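PDB 3CTP: periplasmic binding protein/LacI transcriptional regulator from Alkaliphilus metalliredigens, which binds a xylulose sugar between its two lobes and probably acts as a DNA-binding transcriptional regulator of the LacI family. Local coordinates for residues 117-131 with 134-146. Numbering follows the deposited sequence.
Sequences VAGIIASRSQCEDEY and IDIPVVAFENHIL. With XLF (beta-D-xylulofuranose), chain C.
Neighbouring parallel strands 119-123 and 138-141 lie inside the mixed sheet of one lobe of a LacI-type sugar-binding fold. Five backbone hydrogen bonds join them, from I120 N to P137 O through to R124 N to F141 O. I121 and V139 lie side by side on one face of the sheet. I120, A122 and V138 share the other, where Y131 packs on V138 and I145 on A122.

I145 places CD1 over one face of the Y131 ring, 4.2 Å from its centroid, as a CH-pi contact. I145 CD1 also meets A122 CB at 3.7 Å. The V138 and Y131 side chains cross at about a right angle, V138 CG1 4.0 Å from Y131 CE1. The Y131 hydroxyl is hydrogen-bonded to E105 of helix 102-114. Replacing Y131 by an alanine is likely to leave I145 and V138 without the ring they share, and E105 with one hydrogen-bond partner fewer.

N143 turns its CG away from its own carbonyl carbon (chi1 -78°). N143 ND2 then donates a hydrogen bond to S125 O at 2.8 Å, nearly straight but from above the carbonyl plane.

At the C-terminal ends, R124 and E142 lie side by side, pointing the same way. R124 NH2 donates to XLF O4 at 2.9 Å. E142 OE1 accepts from XLF O3 (2.5 Å) and E142 OE2 from XLF O4 (2.7 Å). D100 and D213 form salt bridges with R124. Ligand-binding side chains at the C-terminal ends of parallel strands are characteristic of periplasmic-binding-protein-like folds.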
ATOM      1  N   VAL A 117      23.542   3.988  -9.571  1.00 15.78           N
ATOM      2  CA  VAL A 117      22.957   4.766  -8.464  1.00 14.65           C
ATOM      3  C   VAL A 117      24.025   5.083  -7.431  1.00 14.15           C
ATOM      4  O   VAL A 117      25.059   4.406  -7.355  1.00 14.38           O
ATOM      5  CB  VAL A 117      21.752   4.043  -7.818  1.00 14.52           C
ATOM      6  CG1 VAL A 117      20.669   3.834  -8.871  1.00 16.97           C
ATOM      7  CG2 VAL A 117      22.178   2.711  -7.181  1.00 14.32           C
ATOM      8  N   ALA A 118      23.775   6.095  -6.599  1.00 12.15           N
ATOM      9  CA  ALA A 118      24.774   6.528  -5.652  1.00 13.08           C
ATOM     10  C   ALA A 118      24.870   5.587  -4.466  1.00 13.14           C
ATOM     11  O   ALA A 118      25.907   5.497  -3.812  1.00 13.30           O
ATOM     12  CB  ALA A 118      24.439   7.938  -5.142  1.00 15.64           C
ATOM     13  N   GLY A 119      23.761   4.922  -4.162  1.00 11.78           N
ATOM     14  CA  GLY A 119      23.720   4.037  -2.996  1.00 10.95           C
ATOM     15  C   GLY A 119      22.462   3.184  -3.054  1.00  8.78           C
ATOM     16  O   GLY A 119      21.564   3.469  -3.827  1.00  9.72           O
ATOM     17  N   ILE A 120      22.440   2.125  -2.250  1.00  8.38           N
ATOM     18  CA  ILE A 120      21.319   1.190  -2.222  1.00  8.52           C
ATOM     19  C   ILE A 120      20.907   0.945  -0.774  1.00  8.89           C
ATOM     20  O   ILE A 120      21.772   0.799   0.112  1.00  9.51           O
ATOM     21  CB  ILE A 120      21.744  -0.152  -2.846  1.00 10.08           C
ATOM     22  CG1 ILE A 120      22.034   0.063  -4.344  1.00 10.38           C
ATOM     23  CG2 ILE A 120      20.674  -1.243  -2.623  1.00 11.55           C
ATOM     24  CD1 ILE A 120      22.579  -1.229  -5.053  1.00 15.74           C
ATOM     25  N   ILE A 121      19.599   0.926  -0.537  1.00  7.82           N
ATOM     26  CA  ILE A 121      19.028   0.546   0.762  1.00  7.70           C
ATOM     27  C   ILE A 121      18.375  -0.805   0.536  1.00  9.34           C
ATOM     28  O   ILE A 121      17.418  -0.905  -0.215  1.00  9.71           O
ATOM     29  CB  ILE A 121      17.959   1.572   1.237  1.00  7.64           C
ATOM     30  CG1 ILE A 121      18.603   2.949   1.398  1.00  9.91           C
ATOM     31  CG2 ILE A 121      17.307   1.088   2.565  1.00  9.78           C
ATOM     32  CD1 ILE A 121      17.552   4.126   1.399  1.00  9.73           C
ATOM     33  N   ALA A 122      18.851  -1.827   1.255  0.50  9.26           N
ATOM     34  CA  ALA A 122      18.448  -3.220   1.048  0.50  8.43           C
ATOM     35  C   ALA A 122      17.564  -3.734   2.189  0.50  8.07           C
ATOM     36  O   ALA A 122      18.052  -4.041   3.289  0.50  6.58           O
ATOM     37  CB  ALA A 122      19.712  -4.087   0.924  0.50  9.46           C
ATOM     38  N   SER A 123      16.262  -3.846   1.927  0.50  9.81           N
ATOM     39  CA  SER A 123      15.308  -4.194   2.983  0.50  9.69           C
ATOM     40  C   SER A 123      15.064  -5.697   3.051  0.50 10.15           C
ATOM     41  O   SER A 123      14.821  -6.358   2.019  0.50  9.40           O
ATOM     42  CB  SER A 123      13.959  -3.433   2.829  0.50 11.06           C
ATOM     43  OG  SER A 123      14.181  -2.039   2.797  0.50 16.27           O
ATOM     44  N   ARG A 124      15.119  -6.242   4.267  1.00  9.65           N
ATOM     45  CA  ARG A 124      14.747  -7.628   4.463  1.00 10.33           C
ATOM     46  C   ARG A 124      15.470  -8.531   3.445  1.00 11.23           C
ATOM     47  O   ARG A 124      14.889  -9.468   2.852  1.00 13.56           O
ATOM     48  CB  ARG A 124      13.213  -7.784   4.419  1.00 12.09           C
ATOM     49  CG  ARG A 124      12.712  -8.901   5.297  1.00 16.12           C
ATOM     50  CD  ARG A 124      11.307  -8.597   5.810  1.00 10.75           C
ATOM     51  NE  ARG A 124      10.303  -8.691   4.738  1.00  9.74           N
ATOM     52  CZ  ARG A 124       9.027  -8.344   4.917  1.00 10.95           C
ATOM     53  NH1 ARG A 124       8.148  -8.479   3.927  1.00 11.14           N
ATOM     54  NH2 ARG A 124       8.629  -7.889   6.115  1.00 10.22           N
ATOM     55  N   SER A 125      16.755  -8.263   3.268  1.00 10.24           N
ATOM     56  CA  SER A 125      17.541  -8.965   2.252  1.00 11.17           C
ATOM     57  C   SER A 125      17.651 -10.466   2.502  1.00 11.76           C
ATOM     58  O   SER A 125      17.805 -10.910   3.648  1.00 12.73           O
ATOM     59  CB  SER A 125      18.971  -8.384   2.209  1.00 13.25           C
ATOM     60  OG  SER A 125      19.768  -9.096   1.248  1.00 17.60           O
ATOM     61  N   GLN A 126      17.638 -11.239   1.412  1.00 12.75           N
ATOM     62  CA  GLN A 126      17.955 -12.672   1.477  1.00 14.97           C
ATOM     63  C   GLN A 126      19.283 -13.049   0.820  1.00 19.23           C
ATOM     64  O   GLN A 126      19.648 -14.232   0.751  1.00 21.27           O
ATOM     65  CB  GLN A 126      16.825 -13.501   0.891  1.00 14.54           C
ATOM     66  CG  GLN A 126      15.544 -13.332   1.698  1.00 22.52           C
ATOM     67  CD  GLN A 126      14.445 -14.236   1.215  1.00 22.23           C
ATOM     68  OE1 GLN A 126      14.703 -15.324   0.673  1.00 25.64           O
ATOM     69  NE2 GLN A 126      13.207 -13.806   1.405  1.00 21.75           N
ATOM     70  N   CYS A 127      20.017 -12.060   0.351  1.00 20.90           N
ATOM     71  CA  CYS A 127      21.361 -12.335  -0.172  1.00 24.29           C
ATOM     72  C   CYS A 127      22.462 -12.139   0.850  1.00 26.31           C
ATOM     73  O   CYS A 127      22.240 -11.708   1.987  1.00 26.18           O
ATOM     74  CB  CYS A 127      21.659 -11.440  -1.354  1.00 25.37           C
ATOM     75  SG  CYS A 127      20.369 -11.523  -2.587  1.00 40.65           S
ATOM     76  N   GLU A 128      23.671 -12.455   0.406  1.00 27.92           N
ATOM     77  CA  GLU A 128      24.857 -12.301   1.200  1.00 29.37           C
ATOM     78  C   GLU A 128      25.953 -12.110   0.167  1.00 30.44           C
ATOM     79  O   GLU A 128      26.364 -10.992  -0.111  1.00 29.66           O
ATOM     80  CB  GLU A 128      25.078 -13.579   2.009  1.00 30.16           C
ATOM     81  CG  GLU A 128      26.369 -13.623   2.803  1.00 37.15           C
ATOM     82  CD  GLU A 128      26.331 -14.675   3.896  1.00 36.38           C
ATOM     83  OE1 GLU A 128      25.216 -15.112   4.258  1.00 39.08           O
ATOM     84  OE2 GLU A 128      27.413 -15.062   4.395  1.00 41.53           O
ATOM     85  N   ASP A 129      26.387 -13.239  -0.386  1.00 32.63           N
ATOM     86  CA  ASP A 129      27.188 -13.367  -1.606  1.00 33.64           C
ATOM     87  C   ASP A 129      27.205 -12.193  -2.565  1.00 31.49           C
ATOM     88  O   ASP A 129      28.257 -11.617  -2.864  1.00 31.00           O
ATOM     89  CB  ASP A 129      26.641 -14.538  -2.436  1.00 35.85           C
ATOM     90  CG  ASP A 129      26.626 -15.854  -1.682  1.00 55.60           C
ATOM     91  OD1 ASP A 129      26.611 -15.846  -0.429  1.00 39.80           O
ATOM     92  OD2 ASP A 129      26.609 -16.904  -2.371  1.00 42.30           O
ATOM     93  N   GLU A 130      26.029 -11.910  -3.112  1.00 29.65           N
ATOM     94  CA  GLU A 130      25.879 -10.968  -4.207  1.00 27.52           C
ATOM     95  C   GLU A 130      26.402  -9.584  -3.873  1.00 24.75           C
ATOM     96  O   GLU A 130      26.770  -8.820  -4.764  1.00 23.57           O
ATOM     97  CB  GLU A 130      24.412 -10.877  -4.625  1.00 28.63           C
ATOM     98  CG  GLU A 130      23.931 -12.069  -5.432  1.00 58.65           C
ATOM     99  CD  GLU A 130      24.127 -13.390  -4.709  1.00 34.54           C
ATOM    100  OE1 GLU A 130      24.101 -13.403  -3.456  1.00 59.24           O
ATOM    101  OE2 GLU A 130      24.282 -14.422  -5.400  1.00 59.45           O
ATOM    102  N   TYR A 131      26.442  -9.263  -2.585  1.00 24.07           N
ATOM    103  CA  TYR A 131      26.826  -7.925  -2.162  1.00 24.44           C
ATOM    104  C   TYR A 131      28.329  -7.730  -2.009  1.00 27.74           C
ATOM    105  O   TYR A 131      28.802  -6.593  -1.886  1.00 28.77           O
ATOM    106  CB  TYR A 131      26.143  -7.596  -0.840  1.00 22.86           C
ATOM    107  CG  TYR A 131      24.688  -7.255  -1.023  1.00 17.00           C
ATOM    108  CD1 TYR A 131      24.302  -5.955  -1.219  1.00 18.83           C
ATOM    109  CD2 TYR A 131      23.707  -8.244  -1.010  1.00 17.68           C
ATOM    110  CE1 TYR A 131      22.977  -5.608  -1.387  1.00 17.61           C
ATOM    111  CE2 TYR A 131      22.380  -7.911  -1.163  1.00 16.58           C
ATOM    112  CZ  TYR A 131      22.028  -6.580  -1.361  1.00 19.25           C
ATOM    113  OH  TYR A 131      20.721  -6.191  -1.540  1.00 20.68           O
ATOM    114  N   ILE A 134      29.923  -5.901  -5.254  1.00 43.62           N
ATOM    115  CA  ILE A 134      29.312  -4.667  -5.707  1.00 43.16           C
ATOM    116  C   ILE A 134      30.131  -3.546  -5.096  1.00 42.51           C
ATOM    117  O   ILE A 134      30.618  -3.671  -3.974  1.00 44.41           O
ATOM    118  CB  ILE A 134      27.821  -4.579  -5.337  1.00 43.08           C
ATOM    119  CG1 ILE A 134      27.619  -3.859  -4.006  1.00 50.22           C
ATOM    120  CG2 ILE A 134      27.197  -5.970  -5.302  1.00 50.97           C
ATOM    121  CD1 ILE A 134      26.153  -3.594  -3.704  1.00 43.17           C
ATOM    122  N   ASP A 135      30.337  -2.479  -5.854  1.00 39.74           N
ATOM    123  CA  ASP A 135      31.193  -1.397  -5.410  1.00 37.06           C
ATOM    124  C   ASP A 135      30.357  -0.137  -5.260  1.00 32.53           C
ATOM    125  O   ASP A 135      30.709   0.930  -5.761  1.00 34.23           O
ATOM    126  CB  ASP A 135      32.309  -1.167  -6.428  1.00 38.92           C
ATOM    127  CG  ASP A 135      33.429  -0.327  -5.874  1.00 49.62           C
ATOM    128  OD1 ASP A 135      34.561  -0.845  -5.763  1.00 43.37           O
ATOM    129  OD2 ASP A 135      33.172   0.847  -5.536  1.00 46.03           O
ATOM    130  N   ILE A 136      29.232  -0.280  -4.578  1.00 25.61           N
ATOM    131  CA  ILE A 136      28.288   0.809  -4.403  1.00 20.50           C
ATOM    132  C   ILE A 136      27.912   0.766  -2.934  1.00 16.76           C
ATOM    133  O   ILE A 136      27.765  -0.322  -2.376  1.00 16.32           O
ATOM    134  CB  ILE A 136      27.022   0.586  -5.251  1.00 20.89           C
ATOM    135  CG1 ILE A 136      27.330   0.762  -6.743  1.00 26.89           C
ATOM    136  CG2 ILE A 136      25.934   1.566  -4.864  1.00 22.97           C
ATOM    137  CD1 ILE A 136      26.098   0.619  -7.635  1.00 26.62           C
ATOM    138  N   PRO A 137      27.779   1.931  -2.293  1.00 14.67           N
ATOM    139  CA  PRO A 137      27.402   1.955  -0.872  1.00 12.27           C
ATOM    140  C   PRO A 137      26.051   1.296  -0.629  1.00 11.03           C
ATOM    141  O   PRO A 137      25.099   1.528  -1.393  1.00 11.24           O
ATOM    142  CB  PRO A 137      27.296   3.455  -0.561  1.00 13.40           C
ATOM    143  CG  PRO A 137      28.319   4.084  -1.544  1.00 14.44           C
ATOM    144  CD  PRO A 137      28.189   3.260  -2.799  1.00 15.38           C
ATOM    145  N   VAL A 138      25.969   0.508   0.439  1.00  9.65           N
ATOM    146  CA  VAL A 138      24.734  -0.192   0.800  1.00  9.45           C
ATOM    147  C   VAL A 138      24.529  -0.066   2.304  1.00 10.01           C
ATOM    148  O   VAL A 138      25.499  -0.176   3.078  1.00 10.87           O
ATOM    149  CB  VAL A 138      24.830  -1.730   0.506  1.00  9.31           C
ATOM    150  CG1 VAL A 138      23.589  -2.465   1.042  1.00 11.53           C
ATOM    151  CG2 VAL A 138      24.999  -1.991  -0.981  1.00 12.93           C
ATOM    152  N   VAL A 139      23.287   0.183   2.727  1.00  9.19           N
ATOM    153  CA  VAL A 139      22.876  -0.045   4.113  1.00  9.18           C
ATOM    154  C   VAL A 139      21.669  -0.984   4.097  1.00  9.59           C
ATOM    155  O   VAL A 139      20.966  -1.070   3.080  1.00 10.08           O
ATOM    156  CB  VAL A 139      22.531   1.226   4.886  1.00  9.79           C
ATOM    157  CG1 VAL A 139      23.764   2.131   4.953  1.00  8.41           C
ATOM    158  CG2 VAL A 139      21.344   1.987   4.248  1.00 10.26           C
ATOM    159  N   ALA A 140      21.460  -1.717   5.192  1.00  8.33           N
ATOM    160  CA  ALA A 140      20.415  -2.763   5.205  1.00  9.36           C
ATOM    161  C   ALA A 140      19.369  -2.427   6.233  1.00  9.47           C
ATOM    162  O   ALA A 140      19.698  -1.927   7.306  1.00 10.42           O
ATOM    163  CB  ALA A 140      21.027  -4.110   5.575  1.00 10.47           C
ATOM    164  N   PHE A 141      18.103  -2.677   5.897  1.00  9.58           N
ATOM    165  CA  PHE A 141      17.016  -2.645   6.901  1.00  9.73           C
ATOM    166  C   PHE A 141      16.663  -4.077   7.373  1.00  9.75           C
ATOM    167  O   PHE A 141      16.351  -4.944   6.537  1.00 10.19           O
ATOM    168  CB  PHE A 141      15.781  -1.904   6.328  1.00  9.86           C
ATOM    169  CG  PHE A 141      14.576  -1.898   7.256  1.00 10.67           C
ATOM    170  CD1 PHE A 141      14.621  -1.230   8.474  1.00 11.58           C
ATOM    171  CD2 PHE A 141      13.407  -2.558   6.898  1.00  9.74           C
ATOM    172  CE1 PHE A 141      13.488  -1.227   9.323  1.00  9.96           C
ATOM    173  CE2 PHE A 141      12.282  -2.562   7.744  1.00 10.55           C
ATOM    174  CZ  PHE A 141      12.334  -1.901   8.941  1.00 11.26           C
ATOM    175  N   GLU A 142      16.785  -4.318   8.687  1.00  9.60           N
ATOM    176  CA  GLU A 142      16.451  -5.596   9.357  1.00 10.66           C
ATOM    177  C   GLU A 142      17.404  -6.752   9.198  1.00 12.29           C
ATOM    178  O   GLU A 142      17.956  -7.247  10.193  1.00 12.69           O
ATOM    179  CB  GLU A 142      15.034  -6.062   9.025  1.00 11.07           C
ATOM    180  CG  GLU A 142      14.026  -5.106   9.661  1.00 12.53           C
ATOM    181  CD  GLU A 142      12.577  -5.562   9.525  1.00 13.27           C
ATOM    182  OE1 GLU A 142      11.713  -4.952  10.207  1.00 11.75           O
ATOM    183  OE2 GLU A 142      12.308  -6.510   8.749  1.00  9.99           O
ATOM    184  N   ASN A 143      17.526  -7.271   7.975  1.00  9.37           N
ATOM    185  CA  ASN A 143      18.307  -8.485   7.820  1.00  8.74           C
ATOM    186  C   ASN A 143      19.763  -8.132   7.583  1.00 10.37           C
ATOM    187  O   ASN A 143      20.077  -7.250   6.773  1.00 12.57           O
ATOM    188  CB  ASN A 143      17.804  -9.299   6.622  1.00  8.24           C
ATOM    189  CG  ASN A 143      16.541 -10.076   6.916  1.00 10.89           C
ATOM    190  OD1 ASN A 143      15.968  -9.999   8.000  1.00  9.86           O
ATOM    191  ND2 ASN A 143      16.095 -10.851   5.921  1.00 10.94           N
ATOM    192  N   HIS A 144      20.636  -8.847   8.277  1.00 10.03           N
ATOM    193  CA  HIS A 144      22.077  -8.650   8.134  1.00  9.42           C
ATOM    194  C   HIS A 144      22.539  -9.250   6.822  1.00 12.57           C
ATOM    195  O   HIS A 144      22.164 -10.366   6.480  1.00 16.22           O
ATOM    196  CB  HIS A 144      22.788  -9.335   9.303  1.00 10.13           C
ATOM    197  CG  HIS A 144      22.573  -8.631  10.605  1.00 11.43           C
ATOM    198  ND1 HIS A 144      21.448  -8.822  11.380  1.00 15.22           N
ATOM    199  CD2 HIS A 144      23.317  -7.696  11.247  1.00 12.55           C
ATOM    200  CE1 HIS A 144      21.505  -8.034  12.443  1.00 15.32           C
ATOM    201  NE2 HIS A 144      22.628  -7.342  12.387  1.00 17.72           N
ATOM    202  N   ILE A 145      23.416  -8.549   6.114  1.00 11.28           N
ATOM    203  CA  ILE A 145      23.849  -9.019   4.813  1.00 12.31           C
ATOM    204  C   ILE A 145      25.283  -9.513   4.874  1.00 15.18           C
ATOM    205  O   ILE A 145      25.548 -10.721   4.709  1.00 16.89           O
ATOM    206  CB  ILE A 145      23.671  -7.896   3.780  1.00 12.31           C
ATOM    207  CG1 ILE A 145      22.204  -7.528   3.741  1.00 12.02           C
ATOM    208  CG2 ILE A 145      24.072  -8.395   2.376  1.00 16.00           C
ATOM    209  CD1 ILE A 145      21.877  -6.463   2.685  1.00 13.56           C
ATOM    210  N   LEU A 146      26.190  -8.592   5.146  1.00 14.57           N
ATOM    211  CA  LEU A 146      27.595  -8.944   5.332  1.00 15.66           C
ATOM    212  C   LEU A 146      28.102  -8.132   6.500  1.00 16.13           C
ATOM    213  O   LEU A 146      27.507  -7.104   6.847  1.00 15.15           O
ATOM    214  CB  LEU A 146      28.396  -8.577   4.103  1.00 16.43           C
ATOM    215  CG  LEU A 146      28.106  -9.342   2.808  1.00 20.35           C
ATOM    216  CD1 LEU A 146      28.794  -8.655   1.640  1.00 19.23           C
ATOM    217  CD2 LEU A 146      28.547 -10.815   2.899  1.00 20.75           C
TER
HETATM  218  O4  XLF C 401       9.945  -7.818   8.691  1.00 10.69           O
HETATM  219  C4  XLF C 401       8.961  -7.249   9.559  1.00  9.94           C
HETATM  220  C5  XLF C 401       7.651  -7.981   9.307  1.00  7.80           C
HETATM  221  O5  XLF C 401       6.809  -7.055   8.612  1.00  8.98           O
HETATM  222  C3  XLF C 401       8.671  -5.807   9.175  1.00  9.19           C
HETATM  223  O3  XLF C 401       9.208  -4.885  10.133  1.00  9.46           O
HETATM  224  C2  XLF C 401       7.167  -5.794   9.171  1.00  9.00           C
HETATM  225  O2  XLF C 401       6.650  -5.710  10.515  1.00  8.32           O
HETATM  226  C1  XLF C 401       6.592  -4.693   8.304  1.00  6.89           C
HETATM  227  O1  XLF C 401       5.163  -4.827   8.257  1.00 10.36           O
HETATM  228  O   HOH W   1      18.345  -6.423   4.811  1.00 10.32           O